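Local coordinates for protein 2,3-dehydroadipyl-CoA hydratase (Escherichia coli, PDB 4FZW) that catalyses the reversible hydration of 2,3-dehydroadipyl-CoA to 3-hydroxyadipyl-CoA in the phenylacetate degradation pathway, at residues Leu34-Leu37 against Val38-Glu42; Gly143-Arg146 against Leu147-Val151; Leu233-Thr237 against Glu238-Glu242; Arg199-Pro202 against Leu203-Gln206. All coordinates share one frame; numbering follows the deposited sequence.

Along the chain the four contacts come in the order interaction 1, 2, 4, 3, each within one continuous run of residues. Interaction 1 lies on helix 31-46 against strand 15-20 of the six-stranded mixed sheet, and interaction 2 marks the entry to helix 146-162; their centres are about 23 Å apart, on opposite sides of the chain's centre. Interaction 4 opens helix 202-214, and interaction 3 joins helices 220-235 and 239-248. These last two have centres about 10 Å apart and touch through Leu-234 and Ala-204. Interactions 2, 3 and 4 all lie at subunit interfaces, whereas no other chain touches interaction 1.

Interaction 1: Leu34-Leu37 against Val38-Glu42; sequences LMQL and VNELE
Gln-36 and Glu-40 reach one another from successive helical turns because Gln-36 sets CG opposite its backbone N (chi1 -169°) while Glu-40 swings CG to the side of its own N (chi1 -67°), and both chains then bend at chi2. NE2 of Gln-36 ends 3.1 Å from OE2 of Glu-40. The hydrogen bond is weak and far from straight, with the amide and carboxylate planes turned 45° apart. In the backbone between the same two residues, Gln-36 O accepts the amide N of Glu-40 at 2.9 Å, and CG of Glu-40 rests beside the same oxygen.

On the next flank Asn-39 lies obliquely across Met-35, its ND2 3.9 Å from Met-35 CG and both ends of its amide near SD. The backbone N of Asn-39 bonds Met-35 O at 3.0 Å, whereas ND2, 3.4 Å from that Met-35 O, is badly angled for a second bond. Were Asn-39 an alanine, the amide beside Met-35 would be gone and the thioether would probably be freer to turn.

The buried flank is aliphatic. Leu-41 N donates almost straight to Leu-37 O at 3.1 Å, and the Leu-41 CG packs against that carbonyl; Val-38 CG2 lies 3.5 Å from Leu-34 O. Leu-37 and Leu-41 rest on Leu-18 of strand 15-20, while Leu-34 meets Trp-88 and Val-38 meets Leu-91 of helix 84-92. This amphipathic division fits the connecting helix of a beta-alpha-beta unit, here strand 15-20, helix 31-46 and strand 52-56 of the crotonase fold.

Interaction 2: Gly143-Arg146 against Leu147-Val151; sequences GTQR and LIRSV
Arg-146, Leu-147 and Gln-145 bury the most surface where the loop after helix 132-135 turns into helix 146-162, and Gln-145 also takes hold of Arg-149 one turn on. Gln-145 and Arg-149 lie side by side and point the same way. NH1 of Arg-149 donates twice, to the backbone O of Gln-145 at 3.1 Å and to its side-chain OE1 at 3.3 Å. Both oxygens lie close to the guanidinium plane, but NH1 stands well above the plane of the backbone carbonyl, and the guanidinium is turned 51° from the Gln-145 amide. Gln-145 can offer OE1 because its chain bends at chi2 (-57°), and its NE2 bonds Ala-211 O of the second subunit. A leucine in place of Arg-149 has no N-H for either oxygen of Gln-145, and the amide would probably be less firmly fixed.

Arg-146 meets the following turn through its backbone, its O lying 3.6 Å from Ser-150 OG. Its own guanidinium goes elsewhere, NH2 bonding Ala-141 O. Leu-147 sets CB 3.5 Å from Gly-143 O, and beyond it the side chain runs to Leu-115 of helix 109-116 and to Ala-156 and Met-159 of its own helix. Ile-148 fills the adjoining side, its CG2 3.4 Å from Gln-145 O.

Gly-143 N bonds Glu-112 of helix 109-116, and Thr-144 N bonds Glu-227 of the second subunit. The contact forms the first turn of helix 146-162, a loop-to-helix junction of the crotonase fold lying at a subunit interface.

Interaction 3: Leu233-Thr237 against Glu238-Glu242; sequences LLAAT and EDRHE
A tight turn links two consecutive helices, 220-235 and 239-248, in the C-terminal part of the crotonase fold, and in it Arg-240 reaches back over Ala-235 and Leu-234. The carbonyls at the end of the first helix meet the side chain of an arginine from the second. NH2 of Arg-240 donates to Ala-235 O, the oxygen tilted 27° from the guanidinium plane; the modelled 2.5 Å between these two atoms is shorter than usual and its exact value doubtful. The same NH2 has a further, weak bond to Lys-74 O of the third subunit.

The chain gets there extended as far as CD and then bends at chi3 (57°). On the way CB of Arg-240 passes 3.4 Å from Leu-234 O, and CD packs beside Ala-235 CA. Thr-237, in the turn itself, meets Arg-240 as well: its backbone O takes a weak bond from Arg-240 N at 3.3 Å. Its side chain crosses that of Arg-240 at about a right angle, with OG1 of Thr-237 3.7 Å from Arg-240 CB.

Asp-239 turns its carboxylate to the C-terminal tail, where it accepts from the backbone N of Lys-256, Gly-257 and Arg-258. Leu-76 of both the third and the fourth subunits packs on Ala-236. Over one face of the Arg-240 guanidinium lies the Ala-235 methyl, its CB 3.7 Å above the plane and offset to the rim.

Interaction 4: Arg199-Pro202 against Leu203-Gln206; sequences RHSP and LALQ
Ser-201 and Ala-204 face each other across the first turn of helix 202-214, methyl beside hydroxymethyl, with Ala-204 CB 3.7 Å from Ser-201 CB. OG of Ser-201 is turned opposite the backbone N (chi1 154°), a position from which it accepts Ala-204 N at 3.2 Å in a nearly straight bond (165°). This is an N-cap: the serine oxygen caps an amide of the first turn, where the helix supplies no carbonyl one turn back. Ser-201 O, in its turn, accepts Leu-205 N at 2.8 Å, nearly end-on to the carbonyl.

Pro-202 follows in the first turn, where a residue without an N-H costs the helix no bond. Its O takes Gln-206 N at 3.0 Å, and the Gln-206 side chain lies alongside the same carbonyl, CG 3.2 Å from Pro-202 O, before running on extended to the loop at Asn-95 and Lys-96. Leu-205 leans back across the start of the turn, CD2 coming 4.4 Å from His-200 CB. The imidazole of His-200 turns to a neighbouring subunit, NE2 bonding Ser-162 O of the third subunit.

Ile-133 of that subunit lies against Ala-204 and Leu-205, while Leu-203 meets Leu-80 of the fourth. Within the chain, Ser-201 and Pro-202 rest on Phe-255 and on Asp-239 of helix 239-248, and Leu-234 of helix 220-235 packs on Ala-204, setting this helix start among the C-terminal helices.

Interaction 1: Leu34-Leu37 against Val38-Glu42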
loop_
_atom_site.group_PDB
_atom_site.type_symbol
_atom_site.label_atom_id
_atom_site.label_comp_id
_atom_site.label_asym_id
_atom_site.label_seq_id
_atom_site.Cartn_x
_atom_site.Cartn_y
_atom_site.Cartn_z
ATOM N N LEU B 34 -13.591 28.708 5.177
ATOM C CA LEU B 34 -13.290 27.300 5.341
ATOM C C LEU B 34 -14.055 26.646 6.502
ATOM O O LEU B 34 -14.663 25.586 6.320
ATOM C CB LEU B 34 -11.801 27.130 5.575
ATOM C CG LEU B 34 -11.320 25.731 5.246
ATOM C CD1 LEU B 34 -11.622 25.459 3.781
ATOM C CD2 LEU B 34 -9.839 25.589 5.551
ATOM N N MET B 35 -14.022 27.251 7.691
ATOM C CA MET B 35 -14.699 26.646 8.851
ATOM C C MET B 35 -16.221 26.622 8.675
ATOM O O MET B 35 -16.874 25.651 9.038
ATOM C CB MET B 35 -14.314 27.342 10.168
ATOM C CG MET B 35 -15.148 26.911 11.381
ATOM S SD MET B 35 -14.721 25.307 12.154
ATOM C CE MET B 35 -13.173 25.731 12.962
ATOM N N GLN B 36 -16.772 27.687 8.101
ATOM C CA GLN B 36 -18.188 27.736 7.754
ATOM C C GLN B 36 -18.571 26.574 6.839
ATOM O O GLN B 36 -19.506 25.826 7.142
ATOM C CB GLN B 36 -18.530 29.077 7.079
ATOM C CG GLN B 36 -20.016 29.337 6.916
ATOM C CD GLN B 36 -20.757 29.277 8.243
ATOM O OE1 GLN B 36 -20.428 29.996 9.182
ATOM N NE2 GLN B 36 -21.763 28.424 8.322
ATOM N N LEU B 37 -17.847 26.449 5.722
ATOM C CA LEU B 37 -18.004 25.353 4.769
ATOM C C LEU B 37 -18.008 23.986 5.456
ATOM O O LEU B 37 -18.869 23.140 5.180
ATOM C CB LEU B 37 -16.885 25.414 3.722
ATOM C CG LEU B 37 -16.953 24.489 2.509
ATOM C CD1 LEU B 37 -18.105 24.894 1.627
ATOM C CD2 LEU B 37 -15.645 24.521 1.735
ATOM N N VAL B 38 -17.050 23.764 6.352
ATOM C CA VAL B 38 -17.024 22.525 7.113
ATOM C C VAL B 38 -18.310 22.320 7.917
ATOM O O VAL B 38 -18.823 21.203 8.006
ATOM C CB VAL B 38 -15.806 22.455 8.086
ATOM C CG1 VAL B 38 -16.007 21.376 9.146
ATOM C CG2 VAL B 38 -14.513 22.242 7.318
ATOM N N ASN B 39 -18.829 23.380 8.521
ATOM C CA ASN B 39 -19.998 23.202 9.380
ATOM C C ASN B 39 -21.229 22.897 8.558
ATOM O O ASN B 39 -22.053 22.075 8.957
ATOM C CB ASN B 39 -20.230 24.393 10.330
ATOM C CG ASN B 39 -19.123 24.538 11.360
ATOM O OD1 ASN B 39 -18.501 23.557 11.754
ATOM N ND2 ASN B 39 -18.863 25.766 11.786
ATOM N N GLU B 40 -21.331 23.556 7.403
ATOM C CA GLU B 40 -22.430 23.342 6.469
ATOM C C GLU B 40 -22.488 21.880 5.997
ATOM O O GLU B 40 -23.531 21.219 6.097
ATOM C CB GLU B 40 -22.297 24.281 5.259
ATOM C CG GLU B 40 -22.479 25.780 5.534
ATOM C CD GLU B 40 -23.849 26.121 6.079
ATOM O OE1 GLU B 40 -24.777 25.279 6.011
ATOM O OE2 GLU B 40 -23.987 27.250 6.588
ATOM N N LEU B 41 -21.366 21.375 5.486
ATOM C CA LEU B 41 -21.301 19.994 5.009
ATOM C C LEU B 41 -21.473 18.958 6.113
ATOM O O LEU B 41 -22.104 17.923 5.901
ATOM C CB LEU B 41 -19.977 19.737 4.296
ATOM C CG LEU B 41 -19.718 20.518 3.024
ATOM C CD1 LEU B 41 -18.320 20.200 2.531
ATOM C CD2 LEU B 41 -20.797 20.210 1.963
ATOM N N GLU B 42 -20.893 19.212 7.283
ATOM C CA GLU B 42 -21.126 18.308 8.403
ATOM C C GLU B 42 -22.617 18.293 8.755
ATOM O O GLU B 42 -23.227 17.222 8.816
ATOM C CB GLU B 42 -20.184 18.589 9.584
ATOM C CG GLU B 42 -18.741 18.112 9.257
ATOM C CD GLU B 42 -17.717 18.332 10.355
ATOM O OE1 GLU B 42 -18.009 19.037 11.348
ATOM O OE2 GLU B 42 -16.598 17.803 10.201
#

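Interaction 2: Gly143-Arg146 against Leu147-Val151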
loop_
_atom_site.group_PDB
_atom_site.type_symbol
_atom_site.label_atom_id
_atom_site.label_comp_id
_atom_site.label_asym_id
_atom_site.label_seq_id
_atom_site.Cartn_x
_atom_site.Cartn_y
_atom_site.Cartn_z
ATOM N N GLY B 143 -3.246 19.593 -3.457
ATOM C CA GLY B 143 -2.820 19.934 -4.793
ATOM C C GLY B 143 -1.746 19.021 -5.375
ATOM O O GLY B 143 -1.738 18.792 -6.586
ATOM N N THR B 144 -0.835 18.520 -4.540
ATOM C CA THR B 144 0.253 17.667 -5.034
ATOM C C THR B 144 -0.138 16.202 -5.181
ATOM O O THR B 144 0.642 15.403 -5.696
ATOM C CB THR B 144 1.506 17.688 -4.115
ATOM O OG1 THR B 144 1.189 17.123 -2.833
ATOM C CG2 THR B 144 2.041 19.098 -3.949
ATOM N N GLN B 145 -1.332 15.852 -4.714
ATOM C CA GLN B 145 -1.728 14.463 -4.553
ATOM C C GLN B 145 -2.911 14.136 -5.428
ATOM O O GLN B 145 -2.929 13.120 -6.123
ATOM C CB GLN B 145 -2.087 14.186 -3.085
ATOM C CG GLN B 145 -0.927 14.400 -2.121
ATOM C CD GLN B 145 0.263 13.549 -2.482
ATOM O OE1 GLN B 145 0.129 12.350 -2.711
ATOM N NE2 GLN B 145 1.430 14.175 -2.581
ATOM N N ARG B 146 -3.912 15.004 -5.401
ATOM C CA ARG B 146 -5.136 14.706 -6.106
ATOM C C ARG B 146 -5.025 14.985 -7.609
ATOM O O ARG B 146 -5.624 14.276 -8.415
ATOM C CB ARG B 146 -6.293 15.438 -5.460
ATOM C CG ARG B 146 -6.877 14.648 -4.340
ATOM C CD ARG B 146 -8.060 15.326 -3.725
ATOM N NE ARG B 146 -7.620 16.259 -2.705
ATOM C CZ ARG B 146 -7.935 16.157 -1.420
ATOM N NH1 ARG B 146 -8.708 15.171 -1.002
ATOM N NH2 ARG B 146 -7.488 17.052 -0.557
ATOM N N LEU B 147 -4.223 15.979 -7.973
ATOM C CA LEU B 147 -4.084 16.361 -9.366
ATOM C C LEU B 147 -3.397 15.269 -10.197
ATOM O O LEU B 147 -3.880 14.889 -11.284
ATOM C CB LEU B 147 -3.352 17.709 -9.490
ATOM C CG LEU B 147 -3.262 18.313 -10.901
ATOM C CD1 LEU B 147 -4.628 18.336 -11.597
ATOM C CD2 LEU B 147 -2.667 19.702 -10.855
ATOM N N ILE B 148 -2.288 14.746 -9.679
ATOM C CA ILE B 148 -1.524 13.747 -10.422
ATOM C C ILE B 148 -2.349 12.469 -10.589
ATOM O O ILE B 148 -2.251 11.779 -11.597
ATOM C CB ILE B 148 -0.153 13.478 -9.755
ATOM C CG1 ILE B 148 0.680 12.494 -10.570
ATOM C CG2 ILE B 148 -0.334 13.015 -8.334
ATOM C CD1 ILE B 148 2.169 12.581 -10.259
ATOM N N ARG B 149 -3.189 12.183 -9.602
ATOM C CA ARG B 149 -4.038 10.999 -9.642
ATOM C C ARG B 149 -5.071 11.052 -10.768
ATOM O O ARG B 149 -5.577 10.018 -11.199
ATOM C CB ARG B 149 -4.689 10.734 -8.260
ATOM C CG ARG B 149 -3.740 10.019 -7.304
ATOM C CD ARG B 149 -4.357 9.769 -5.924
ATOM N NE ARG B 149 -3.498 8.933 -5.083
ATOM C CZ ARG B 149 -2.441 9.379 -4.402
ATOM N NH1 ARG B 149 -2.102 10.662 -4.448
ATOM N NH2 ARG B 149 -1.717 8.540 -3.673
ATOM N N SER B 150 -5.381 12.245 -11.262
ATOM C CA SER B 150 -6.411 12.352 -12.297
ATOM C C SER B 150 -5.950 12.943 -13.630
ATOM O O SER B 150 -6.681 12.860 -14.584
ATOM C CB SER B 150 -7.632 13.115 -11.778
ATOM O OG SER B 150 -7.344 14.487 -11.592
ATOM N N VAL B 151 -4.755 13.530 -13.700
ATOM C CA VAL B 151 -4.243 14.064 -14.974
ATOM C C VAL B 151 -2.842 13.580 -15.387
ATOM O O VAL B 151 -2.301 14.038 -16.390
ATOM C CB VAL B 151 -4.283 15.617 -15.030
ATOM C CG1 VAL B 151 -5.564 16.135 -14.421
ATOM C CG2 VAL B 151 -3.060 16.234 -14.384
#

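Interaction 3: Leu233-Thr237 against Glu238-Glu242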
loop_
_atom_site.group_PDB
_atom_site.type_symbol
_atom_site.label_atom_id
_atom_site.label_comp_id
_atom_site.label_asym_id
_atom_site.label_seq_id
_atom_site.Cartn_x
_atom_site.Cartn_y
_atom_site.Cartn_z
ATOM N N LEU B 233 -23.835 -4.784 1.525
ATOM C CA LEU B 233 -24.524 -3.884 2.432
ATOM C C LEU B 233 -25.852 -3.426 1.851
ATOM O O LEU B 233 -26.880 -3.464 2.515
ATOM C CB LEU B 233 -23.628 -2.683 2.722
ATOM C CG LEU B 233 -24.118 -1.550 3.622
ATOM C CD1 LEU B 233 -23.200 -1.426 4.819
ATOM C CD2 LEU B 233 -24.160 -0.239 2.839
ATOM N N LEU B 234 -25.822 -2.986 0.597
ATOM C CA LEU B 234 -27.018 -2.466 -0.055
ATOM C C LEU B 234 -28.025 -3.598 -0.243
ATOM O O LEU B 234 -29.227 -3.368 -0.193
ATOM C CB LEU B 234 -26.680 -1.788 -1.395
ATOM C CG LEU B 234 -25.729 -0.583 -1.490
ATOM C CD1 LEU B 234 -25.292 -0.352 -2.942
ATOM C CD2 LEU B 234 -26.348 0.676 -0.907
ATOM N N ALA B 235 -27.533 -4.818 -0.443
ATOM C CA ALA B 235 -28.416 -5.966 -0.602
ATOM C C ALA B 235 -29.323 -6.150 0.626
ATOM O O ALA B 235 -30.382 -6.779 0.547
ATOM C CB ALA B 235 -27.611 -7.229 -0.877
ATOM N N ALA B 236 -28.908 -5.577 1.754
ATOM C CA ALA B 236 -29.648 -5.692 3.008
ATOM C C ALA B 236 -30.613 -4.537 3.236
ATOM O O ALA B 236 -31.294 -4.499 4.260
ATOM C CB ALA B 236 -28.681 -5.797 4.183
ATOM N N THR B 237 -30.671 -3.603 2.286
ATOM C CA THR B 237 -31.489 -2.404 2.444
ATOM C C THR B 237 -32.830 -2.506 1.744
ATOM O O THR B 237 -32.981 -3.212 0.751
ATOM C CB THR B 237 -30.782 -1.153 1.912
ATOM O OG1 THR B 237 -30.402 -1.380 0.555
ATOM C CG2 THR B 237 -29.541 -0.836 2.738
ATOM N N GLU B 238 -33.786 -1.753 2.279
ATOM C CA GLU B 238 -35.171 -1.730 1.831
ATOM C C GLU B 238 -35.253 -1.025 0.505
ATOM O O GLU B 238 -36.033 -1.407 -0.371
ATOM C CB GLU B 238 -36.034 -0.961 2.833
ATOM C CG GLU B 238 -35.982 -1.475 4.231
ATOM C CD GLU B 238 -36.728 -2.772 4.383
ATOM O OE1 GLU B 238 -37.682 -3.003 3.606
ATOM O OE2 GLU B 238 -36.367 -3.542 5.299
ATOM N N ASP B 239 -34.442 0.018 0.383
ATOM C CA ASP B 239 -34.382 0.819 -0.814
ATOM C C ASP B 239 -33.903 0.003 -2.003
ATOM O O ASP B 239 -34.251 0.313 -3.145
ATOM C CB ASP B 239 -33.500 2.037 -0.588
ATOM C CG ASP B 239 -34.183 3.092 0.257
ATOM O OD1 ASP B 239 -35.404 2.945 0.512
ATOM O OD2 ASP B 239 -33.504 4.066 0.661
ATOM N N ARG B 240 -33.119 -1.045 -1.766
ATOM C CA ARG B 240 -32.701 -1.831 -2.916
ATOM C C ARG B 240 -33.897 -2.501 -3.566
ATOM O O ARG B 240 -33.916 -2.760 -4.765
ATOM C CB ARG B 240 -31.674 -2.879 -2.568
ATOM C CG ARG B 240 -31.323 -3.722 -3.778
ATOM C CD ARG B 240 -30.304 -4.775 -3.447
ATOM N NE ARG B 240 -30.771 -5.621 -2.368
ATOM C CZ ARG B 240 -31.230 -6.851 -2.539
ATOM N NH1 ARG B 240 -31.263 -7.367 -3.758
ATOM N NH2 ARG B 240 -31.647 -7.562 -1.496
ATOM N N HIS B 241 -34.892 -2.791 -2.745
ATOM C CA HIS B 241 -36.124 -3.402 -3.201
ATOM C C HIS B 241 -36.951 -2.360 -3.956
ATOM O O HIS B 241 -37.530 -2.647 -5.004
ATOM C CB HIS B 241 -36.891 -3.942 -1.990
ATOM C CG HIS B 241 -38.231 -4.512 -2.313
ATOM N ND1 HIS B 241 -39.365 -3.729 -2.457
ATOM C CD2 HIS B 241 -38.642 -5.790 -2.511
ATOM C CE1 HIS B 241 -40.397 -4.500 -2.733
ATOM N NE2 HIS B 241 -39.989 -5.752 -2.772
ATOM N N GLU B 242 -36.976 -1.142 -3.423
ATOM C CA GLU B 242 -37.760 -0.063 -4.002
ATOM C C GLU B 242 -37.175 0.373 -5.341
ATOM O O GLU B 242 -37.914 0.633 -6.300
ATOM C CB GLU B 242 -37.829 1.127 -3.036
ATOM C CG GLU B 242 -38.690 2.287 -3.518
ATOM C CD GLU B 242 -40.132 1.881 -3.774
ATOM O OE1 GLU B 242 -40.577 0.865 -3.199
ATOM O OE2 GLU B 242 -40.818 2.574 -4.553
#

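Interaction 4: Arg199-Pro202 against Leu203-Gln206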
loop_
_atom_site.group_PDB
_atom_site.type_symbol
_atom_site.label_atom_id
_atom_site.label_comp_id
_atom_site.label_asym_id
_atom_site.label_seq_id
_atom_site.Cartn_x
_atom_site.Cartn_y
_atom_site.Cartn_z
ATOM N N ARG B 199 -31.722 11.602 -7.151
ATOM C CA ARG B 199 -32.930 10.884 -7.489
ATOM C C ARG B 199 -32.772 9.424 -7.094
ATOM O O ARG B 199 -33.747 8.682 -6.956
ATOM C CB ARG B 199 -33.214 11.074 -8.980
ATOM C CG ARG B 199 -34.084 10.036 -9.626
ATOM C CD ARG B 199 -34.839 10.653 -10.796
ATOM N NE ARG B 199 -33.973 11.376 -11.725
ATOM C CZ ARG B 199 -34.348 11.739 -12.947
ATOM N NH1 ARG B 199 -35.567 11.440 -13.373
ATOM N NH2 ARG B 199 -33.514 12.393 -13.748
ATOM N N HIS B 200 -31.523 9.034 -6.888
ATOM C CA HIS B 200 -31.182 7.663 -6.508
ATOM C C HIS B 200 -31.130 7.478 -4.982
ATOM O O HIS B 200 -31.155 8.442 -4.215
ATOM C CB HIS B 200 -29.848 7.280 -7.141
ATOM C CG HIS B 200 -29.795 7.546 -8.618
ATOM N ND1 HIS B 200 -30.861 7.313 -9.445
ATOM C CD2 HIS B 200 -28.799 8.035 -9.387
ATOM C CE1 HIS B 200 -30.526 7.632 -10.686
ATOM N NE2 HIS B 200 -29.282 8.076 -10.677
ATOM N N SER B 201 -31.064 6.219 -4.562
ATOM C CA SER B 201 -31.075 5.833 -3.139
ATOM C C SER B 201 -29.957 6.490 -2.312
ATOM O O SER B 201 -28.778 6.291 -2.587
ATOM C CB SER B 201 -31.017 4.310 -3.013
ATOM O OG SER B 201 -30.436 3.922 -1.779
ATOM N N PRO B 202 -30.335 7.266 -1.284
ATOM C CA PRO B 202 -29.370 8.012 -0.471
ATOM C C PRO B 202 -28.221 7.114 -0.014
ATOM O O PRO B 202 -27.047 7.524 -0.079
ATOM C CB PRO B 202 -30.195 8.449 0.741
ATOM C CG PRO B 202 -31.611 8.399 0.294
ATOM C CD PRO B 202 -31.702 7.324 -0.735
ATOM N N LEU B 203 -28.571 5.907 0.444
ATOM C CA LEU B 203 -27.601 4.952 0.990
ATOM C C LEU B 203 -26.702 4.401 -0.110
ATOM O O LEU B 203 -25.488 4.237 0.090
ATOM C CB LEU B 203 -28.289 3.810 1.776
ATOM C CG LEU B 203 -29.020 4.170 3.088
ATOM C CD1 LEU B 203 -29.707 2.972 3.743
ATOM C CD2 LEU B 203 -28.072 4.812 4.064
ATOM N N ALA B 204 -27.303 4.118 -1.269
ATOM C CA ALA B 204 -26.554 3.687 -2.444
ATOM C C ALA B 204 -25.547 4.761 -2.843
ATOM O O ALA B 204 -24.385 4.461 -3.128
ATOM C CB ALA B 204 -27.496 3.376 -3.595
ATOM N N LEU B 205 -25.989 6.013 -2.857
ATOM C CA LEU B 205 -25.064 7.101 -3.145
ATOM C C LEU B 205 -23.908 7.064 -2.138
ATOM O O LEU B 205 -22.740 7.173 -2.515
ATOM C CB LEU B 205 -25.770 8.462 -3.151
ATOM C CG LEU B 205 -26.701 8.774 -4.354
ATOM C CD1 LEU B 205 -27.459 10.079 -4.187
ATOM C CD2 LEU B 205 -25.942 8.791 -5.652
ATOM N N GLN B 206 -24.239 6.894 -0.861
ATOM C CA GLN B 206 -23.225 6.856 0.178
ATOM C C GLN B 206 -22.306 5.652 0.039
ATOM O O GLN B 206 -21.081 5.793 0.125
ATOM C CB GLN B 206 -23.878 6.927 1.549
ATOM C CG GLN B 206 -24.514 8.292 1.773
ATOM C CD GLN B 206 -25.485 8.356 2.939
ATOM O OE1 GLN B 206 -26.184 7.396 3.253
ATOM N NE2 GLN B 206 -25.549 9.516 3.571
#